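Local coordinates for protein fuculose-1-phosphate aldolase (Thermus thermophilus, PDB 2FK5) that is a class II aldolase of the AraD-like clan, a mixed beta sheet flanked by helices, built into an eight-chain assembly, at residues H74-V77 with Y78-T81; V93-A96 with L97-H100; M173-L176 with E177-Q181. All coordinates share one frame; numbering follows the deposited sequence.

In the fold
Each contact is one continuous stretch on or at the end of a helix beside the mixed sheet of the AraD-like fold. Contact 1 lies at the C-terminal part of helix 71-80, contact 2 at the C-terminal part of helix 92-98 and contact 3 on the long helix 162-191. Contacts 2 and 3 touch, with centres about 11 Å apart. The Glu177 carboxylate of contact 3 probably accepts from two backbone amides of contact 2: Val93 N to OE1 and Ala94 N to OE2, each at 2.9 Å. Ala180 packs on Val93 and Ala94 beside them. Contact 1 stands apart, its centre about 25 Å from that of contact 2 and about 24 Å from that of contact 3. Contacts 2 and 3 also meet other subunits.

Contact 1 of 3, residues H74-V77 with Y78-T81; sequences HREV and YRRT
The guanidinium groups of Arg75 and Arg79, one helical turn apart on helix 71-80, stack flat on each other. Their planes differ by 10° and their centres are 3.8 Å apart. Arg79 NH2 sits over the centre of the Arg75 group. Arg75 NE lies over the Arg79 group toward its rim. The edge of Arg79 meets Glu76. Arg79 NH1 donates to Glu76 OE1 at 3.1 Å on the syn side, and the carboxylate is turned 82° from the guanidinium plane. Glu76 OE2 takes Arg80 NE at 2.6 Å on its anti side, in the plane of that guanidinium. Glu76 can face both arginines because its CG is anti to the backbone N and the chain then bends at chi2 (59°). Farther along, Val77 O accepts from Thr81 N at 2.8 Å and from Thr81 OG1 at 2.5 Å. These donors come from opposite faces of the carbonyl plane. Arg79 NH2 is also bonded to Leu59 O, and Arg80 NH1 makes a salt bridge with Glu138 on helix 130-142. The buried Glu76 carboxylate thus joins two arginines in one salt-bridge network, and its negative charge probably offsets part of the like charge stacked beside it.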
loop_
_atom_site.group_PDB
_atom_site.type_symbol
_atom_site.label_atom_id
_atom_site.label_comp_id
_atom_site.label_asym_id
_atom_site.label_seq_id
_atom_site.Cartn_x
_atom_site.Cartn_y
_atom_site.Cartn_z
ATOM N N HIS A 74 -14.351 -6.133 26.116
ATOM C CA HIS A 74 -13.828 -4.777 26.201
ATOM C C HIS A 74 -14.476 -4.072 27.394
ATOM O O HIS A 74 -13.798 -3.438 28.199
ATOM C CB HIS A 74 -14.147 -4.006 24.923
ATOM C CG HIS A 74 -13.333 -4.431 23.739
ATOM N ND1 HIS A 74 -12.436 -3.590 23.117
ATOM C CD2 HIS A 74 -13.297 -5.597 23.051
ATOM C CE1 HIS A 74 -11.882 -4.218 22.096
ATOM N NE2 HIS A 74 -12.387 -5.439 22.034
ATOM N N ARG A 75 -15.790 -4.192 27.491
ATOM C CA ARG A 75 -16.513 -3.548 28.582
ATOM C C ARG A 75 -15.983 -3.966 29.953
ATOM O O ARG A 75 -15.749 -3.126 30.827
ATOM C CB ARG A 75 -18.005 -3.870 28.492
ATOM C CG ARG A 75 -18.833 -3.157 29.563
ATOM C CD ARG A 75 -20.298 -3.484 29.427
ATOM N NE ARG A 75 -20.550 -4.897 29.678
ATOM C CZ ARG A 75 -21.759 -5.445 29.676
ATOM N NH1 ARG A 75 -22.824 -4.689 29.435
ATOM N NH2 ARG A 75 -21.904 -6.743 29.912
ATOM N N GLU A 76 -15.776 -5.266 30.135
ATOM C CA GLU A 76 -15.289 -5.773 31.413
ATOM C C GLU A 76 -13.889 -5.252 31.705
ATOM O O GLU A 76 -13.567 -4.930 32.844
ATOM C CB GLU A 76 -15.305 -7.307 31.407
ATOM C CG GLU A 76 -15.342 -7.935 32.793
ATOM C CD GLU A 76 -16.558 -7.499 33.599
ATOM O OE1 GLU A 76 -17.662 -7.430 33.018
ATOM O OE2 GLU A 76 -16.411 -7.233 34.811
ATOM N N VAL A 77 -13.048 -5.165 30.677
ATOM C CA VAL A 77 -11.695 -4.648 30.868
ATOM C C VAL A 77 -11.751 -3.199 31.342
ATOM O O VAL A 77 -11.003 -2.795 32.226
ATOM C CB VAL A 77 -10.867 -4.690 29.547
ATOM C CG1 VAL A 77 -9.546 -3.976 29.743
ATOM C CG2 VAL A 77 -10.626 -6.126 29.122
ATOM N N TYR A 78 -12.632 -2.407 30.748
ATOM C CA TYR A 78 -12.735 -1.012 31.147
ATOM C C TYR A 78 -13.339 -0.891 32.545
ATOM O O TYR A 78 -12.971 -0.001 33.305
ATOM C CB TYR A 78 -13.569 -0.235 30.136
ATOM C CG TYR A 78 -12.842 -0.022 28.828
ATOM C CD1 TYR A 78 -13.447 -0.340 27.618
ATOM C CD2 TYR A 78 -11.548 0.496 28.809
ATOM C CE1 TYR A 78 -12.774 -0.146 26.402
ATOM C CE2 TYR A 78 -10.865 0.693 27.601
ATOM C CZ TYR A 78 -11.489 0.367 26.406
ATOM O OH TYR A 78 -10.824 0.540 25.210
ATOM N N ARG A 79 -14.256 -1.792 32.873
ATOM C CA ARG A 79 -14.882 -1.787 34.195
ATOM C C ARG A 79 -13.852 -2.086 35.283
ATOM O O ARG A 79 -13.739 -1.354 36.259
ATOM C CB ARG A 79 -15.981 -2.846 34.279
ATOM C CG ARG A 79 -17.289 -2.525 33.578
ATOM C CD ARG A 79 -18.193 -3.757 33.610
ATOM N NE ARG A 79 -19.563 -3.490 33.179
ATOM C CZ ARG A 79 -20.500 -4.427 33.067
ATOM N NH1 ARG A 79 -20.211 -5.692 33.345
ATOM N NH2 ARG A 79 -21.731 -4.100 32.696
ATOM N N ARG A 80 -13.091 -3.160 35.093
ATOM C CA ARG A 80 -12.110 -3.604 36.077
ATOM C C ARG A 80 -10.696 -3.047 36.033
ATOM O O ARG A 80 -9.941 -3.238 36.983
ATOM C CB ARG A 80 -12.032 -5.132 36.048
ATOM C CG ARG A 80 -13.328 -5.802 36.435
ATOM C CD ARG A 80 -13.314 -7.289 36.132
ATOM N NE ARG A 80 -14.584 -7.906 36.493
ATOM C CZ ARG A 80 -14.837 -8.460 37.674
ATOM N NH1 ARG A 80 -13.897 -8.482 38.610
ATOM N NH2 ARG A 80 -16.037 -8.972 37.926
ATOM N N THR A 81 -10.320 -2.365 34.956
ATOM C CA THR A 81 -8.962 -1.835 34.868
ATOM C C THR A 81 -8.962 -0.359 34.498
ATOM O O THR A 81 -10.010 0.227 34.249
ATOM C CB THR A 81 -8.136 -2.574 33.795
ATOM O OG1 THR A 81 -8.579 -2.155 32.500
ATOM C CG2 THR A 81 -8.317 -4.086 33.911
#

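Contact 2 of 3, residues V93-A96 with L97-H100; sequences VAVA and LSFH
Ser98 OG stands between its own backbone N and carbonyl carbon (chi1 79°), a rotation that turns it back onto Val95 O. Phe99 CG lies beside its own backbone N instead (chi1 -61°), and this swings the ring back along the chain toward Val95 and Ala96. The stretch takes in the C-terminal part of helix 92-98 and runs on to His100, in the AraD-like fold. Regular i to i+4 bonds run along it, such as Leu97 N to Val93 O at 2.9 Å. The Ser98 hydroxyl adds a side-chain bond of the i to i-3 kind: Ser98 OG donates to Val95 O at 2.5 Å. Ser98 N bonds Ala94 O and has a weak bond of 3.1 Å to Val95 O as well. OG also accepts from Gly150 N, so the buried hydroxyl is used both as donor and as acceptor.

The Phe99 ring is set edge-on to Ala96 O, with Phe99 CD1 3.4 Å from that oxygen. Phe99 CE1 comes within 4.1 Å of Val95 CG1, the two side chains crossing at a slant. Ser98 OG lies above one face of the ring, toward its rim. Val93 and Leu97 run side by side on another flank of the helix, with Val93 CG1 4.1 Å from Leu97 CG. That flank meets the second subunit: its Tyr185 packs on Val93, and its Trp189 on Leu97. His100 stacks its ring on His186 of the second subunit. At the end of the stretch Phe99 N makes a weak bond of 3.4 Å to Ala96 O.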
loop_
_atom_site.group_PDB
_atom_site.type_symbol
_atom_site.label_atom_id
_atom_site.label_comp_id
_atom_site.label_asym_id
_atom_site.label_seq_id
_atom_site.Cartn_x
_atom_site.Cartn_y
_atom_site.Cartn_z
ATOM N N VAL A 93 1.807 -16.252 14.831
ATOM C CA VAL A 93 2.835 -17.014 15.525
ATOM C C VAL A 93 2.570 -17.052 17.033
ATOM O O VAL A 93 2.741 -18.088 17.658
ATOM C CB VAL A 93 4.249 -16.464 15.270
ATOM C CG1 VAL A 93 5.262 -17.298 16.055
ATOM C CG2 VAL A 93 4.579 -16.536 13.769
ATOM N N ALA A 94 2.154 -15.929 17.611
ATOM C CA ALA A 94 1.859 -15.890 19.046
ATOM C C ALA A 94 0.737 -16.872 19.377
ATOM O O ALA A 94 0.779 -17.551 20.405
ATOM C CB ALA A 94 1.462 -14.460 19.473
ATOM N N VAL A 95 -0.265 -16.959 18.506
ATOM C CA VAL A 95 -1.372 -17.874 18.747
ATOM C C VAL A 95 -0.903 -19.315 18.652
ATOM O O VAL A 95 -1.322 -20.155 19.443
ATOM C CB VAL A 95 -2.545 -17.633 17.772
ATOM C CG1 VAL A 95 -3.543 -18.779 17.857
ATOM C CG2 VAL A 95 -3.252 -16.312 18.130
ATOM N N ALA A 96 -0.016 -19.601 17.701
ATOM C CA ALA A 96 0.506 -20.956 17.567
ATOM C C ALA A 96 1.277 -21.299 18.836
ATOM O O ALA A 96 1.143 -22.398 19.377
ATOM C CB ALA A 96 1.421 -21.060 16.347
ATOM N N LEU A 97 2.079 -20.360 19.325
ATOM C CA LEU A 97 2.844 -20.619 20.543
ATOM C C LEU A 97 1.946 -20.725 21.776
ATOM O O LEU A 97 2.302 -21.377 22.757
ATOM C CB LEU A 97 3.886 -19.522 20.783
ATOM C CG LEU A 97 4.879 -19.218 19.659
ATOM C CD1 LEU A 97 6.117 -18.558 20.250
ATOM C CD2 LEU A 97 5.250 -20.486 18.922
ATOM N N SER A 98 0.782 -20.084 21.729
ATOM C CA SER A 98 -0.130 -20.116 22.868
ATOM C C SER A 98 -0.571 -21.534 23.239
ATOM O O SER A 98 -0.923 -21.791 24.394
ATOM C CB SER A 98 -1.358 -19.243 22.598
ATOM O OG SER A 98 -2.307 -19.899 21.767
ATOM N N PHE A 99 -0.568 -22.457 22.281
ATOM C CA PHE A 99 -0.968 -23.832 22.595
ATOM C C PHE A 99 0.134 -24.535 23.370
ATOM O O PHE A 99 -0.127 -25.502 24.081
ATOM C CB PHE A 99 -1.242 -24.662 21.329
ATOM C CG PHE A 99 -2.356 -24.139 20.477
ATOM C CD1 PHE A 99 -2.087 -23.290 19.411
ATOM C CD2 PHE A 99 -3.678 -24.484 20.743
ATOM C CE1 PHE A 99 -3.117 -22.792 18.619
ATOM C CE2 PHE A 99 -4.717 -23.991 19.956
ATOM C CZ PHE A 99 -4.434 -23.143 18.893
ATOM N N HIS A 100 1.358 -24.030 23.234
ATOM C CA HIS A 100 2.534 -24.631 23.860
ATOM C C HIS A 100 3.102 -23.956 25.096
ATOM O O HIS A 100 4.014 -24.496 25.720
ATOM C CB HIS A 100 3.660 -24.735 22.829
ATOM C CG HIS A 100 3.367 -25.679 21.706
ATOM N ND1 HIS A 100 3.533 -25.334 20.381
ATOM C CD2 HIS A 100 2.935 -26.963 21.709
ATOM C CE1 HIS A 100 3.218 -26.365 19.616
ATOM N NE2 HIS A 100 2.852 -27.367 20.398
#

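Contact 3 of 3, residues M173-L176 with E177-Q181; sequences MTTL and EESAQ
Thr175 and Glu178, three residues apart on helix 162-191, turn their polar ends toward a shared water. Thr175 OG1 and Glu178 OE1 are 4.4 Å apart. The water donates to both, at 3.1 Å to Thr175 OG1 and 2.8 Å to Glu178 OE1. Glu178 starts with CG beside its backbone N (chi1 -57°) and stays extended beyond it, which carries the carboxylate back along the helix, part of the way toward Thr175. Its other oxygen, OE2, turns to the third subunit, where it meets Arg92 in a salt bridge and Ser23 in a hydrogen bond. Ser179 lies one turn on from Thr175, its OG 4.2 Å from Thr175 CG2. That hydroxyl is bonded to Asp108. Beneath these side chains the backbone is regular helix, with Ser179 N bonded to Thr175 O at 2.9 Å and Ala180 N to Leu176 O at 3.0 Å. Leu176 packs against Ala153 of strand 152-157. The water spends both hydrogens on the pair. Thr175 OG1 accepts one of them and is bonded in turn to Gly171 O, while the two oxygens of Glu178 serve different partners, water within the subunit and polar groups across the interface.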
loop_
_atom_site.group_PDB
_atom_site.type_symbol
_atom_site.label_atom_id
_atom_site.label_comp_id
_atom_site.label_asym_id
_atom_site.label_seq_id
_atom_site.Cartn_x
_atom_site.Cartn_y
_atom_site.Cartn_z
ATOM N N MET A 173 0.701 -4.677 20.538
ATOM C CA MET A 173 0.249 -5.844 19.789
ATOM C C MET A 173 1.305 -6.238 18.756
ATOM O O MET A 173 1.605 -7.424 18.598
ATOM C CB MET A 173 -1.086 -5.558 19.107
ATOM C CG MET A 173 -1.700 -6.765 18.386
ATOM S SD MET A 173 -2.020 -8.178 19.486
ATOM C CE MET A 173 -3.369 -7.529 20.476
ATOM N N THR A 174 1.879 -5.253 18.063
ATOM C CA THR A 174 2.900 -5.561 17.061
ATOM C C THR A 174 4.155 -6.077 17.740
ATOM O O THR A 174 4.818 -6.974 17.217
ATOM C CB THR A 174 3.257 -4.336 16.158
ATOM O OG1 THR A 174 3.770 -3.263 16.951
ATOM C CG2 THR A 174 2.028 -3.857 15.413
ATOM N N THR A 175 4.475 -5.522 18.908
ATOM C CA THR A 175 5.643 -5.960 19.670
ATOM C C THR A 175 5.450 -7.421 20.082
ATOM O O THR A 175 6.400 -8.210 20.064
ATOM C CB THR A 175 5.838 -5.097 20.931
ATOM O OG1 THR A 175 6.236 -3.778 20.542
ATOM C CG2 THR A 175 6.901 -5.698 21.843
ATOM N N LEU A 176 4.219 -7.774 20.453
ATOM C CA LEU A 176 3.905 -9.146 20.840
ATOM C C LEU A 176 4.146 -10.147 19.708
ATOM O O LEU A 176 4.780 -11.178 19.923
ATOM C CB LEU A 176 2.450 -9.264 21.306
ATOM C CG LEU A 176 1.926 -10.700 21.488
ATOM C CD1 LEU A 176 2.900 -11.527 22.309
ATOM C CD2 LEU A 176 0.569 -10.662 22.164
ATOM N N GLU A 177 3.646 -9.869 18.504
ATOM C CA GLU A 177 3.857 -10.826 17.412
ATOM C C GLU A 177 5.324 -10.867 16.995
ATOM O O GLU A 177 5.838 -11.929 16.665
ATOM C CB GLU A 177 2.956 -10.515 16.208
ATOM C CG GLU A 177 3.199 -11.420 14.970
ATOM C CD GLU A 177 2.790 -12.899 15.153
ATOM O OE1 GLU A 177 2.790 -13.645 14.150
ATOM O OE2 GLU A 177 2.477 -13.328 16.281
ATOM N N GLU A 178 6.006 -9.722 17.028
ATOM C CA GLU A 178 7.431 -9.693 16.688
ATOM C C GLU A 178 8.221 -10.537 17.706
ATOM O O GLU A 178 9.116 -11.293 17.332
ATOM C CB GLU A 178 7.951 -8.251 16.684
ATOM C CG GLU A 178 7.177 -7.350 15.733
ATOM C CD GLU A 178 7.630 -5.905 15.781
ATOM O OE1 GLU A 178 7.969 -5.420 16.882
ATOM O OE2 GLU A 178 7.630 -5.250 14.719
ATOM N N SER A 179 7.880 -10.414 18.985
ATOM C CA SER A 179 8.545 -11.197 20.021
ATOM C C SER A 179 8.259 -12.693 19.837
ATOM O O SER A 179 9.143 -13.524 20.041
ATOM C CB SER A 179 8.098 -10.734 21.418
ATOM O OG SER A 179 8.718 -9.495 21.773
ATOM N N ALA A 180 7.032 -13.031 19.451
ATOM C CA ALA A 180 6.653 -14.433 19.223
ATOM C C ALA A 180 7.434 -15.006 18.035
ATOM O O ALA A 180 7.931 -16.134 18.087
ATOM C CB ALA A 180 5.156 -14.533 18.960
ATOM N N GLN A 181 7.532 -14.229 16.961
ATOM C CA GLN A 181 8.283 -14.664 15.784
ATOM C C GLN A 181 9.754 -14.849 16.145
ATOM O O GLN A 181 10.366 -15.830 15.755
ATOM C CB GLN A 181 8.135 -13.643 14.648
ATOM C CG GLN A 181 6.682 -13.531 14.168
ATOM C CD GLN A 181 6.514 -12.629 12.964
ATOM O OE1 GLN A 181 7.372 -11.808 12.671
ATOM N NE2 GLN A 181 5.390 -12.772 12.267
HETATM O O HOH W 1 9.027 -4.287 19.187
#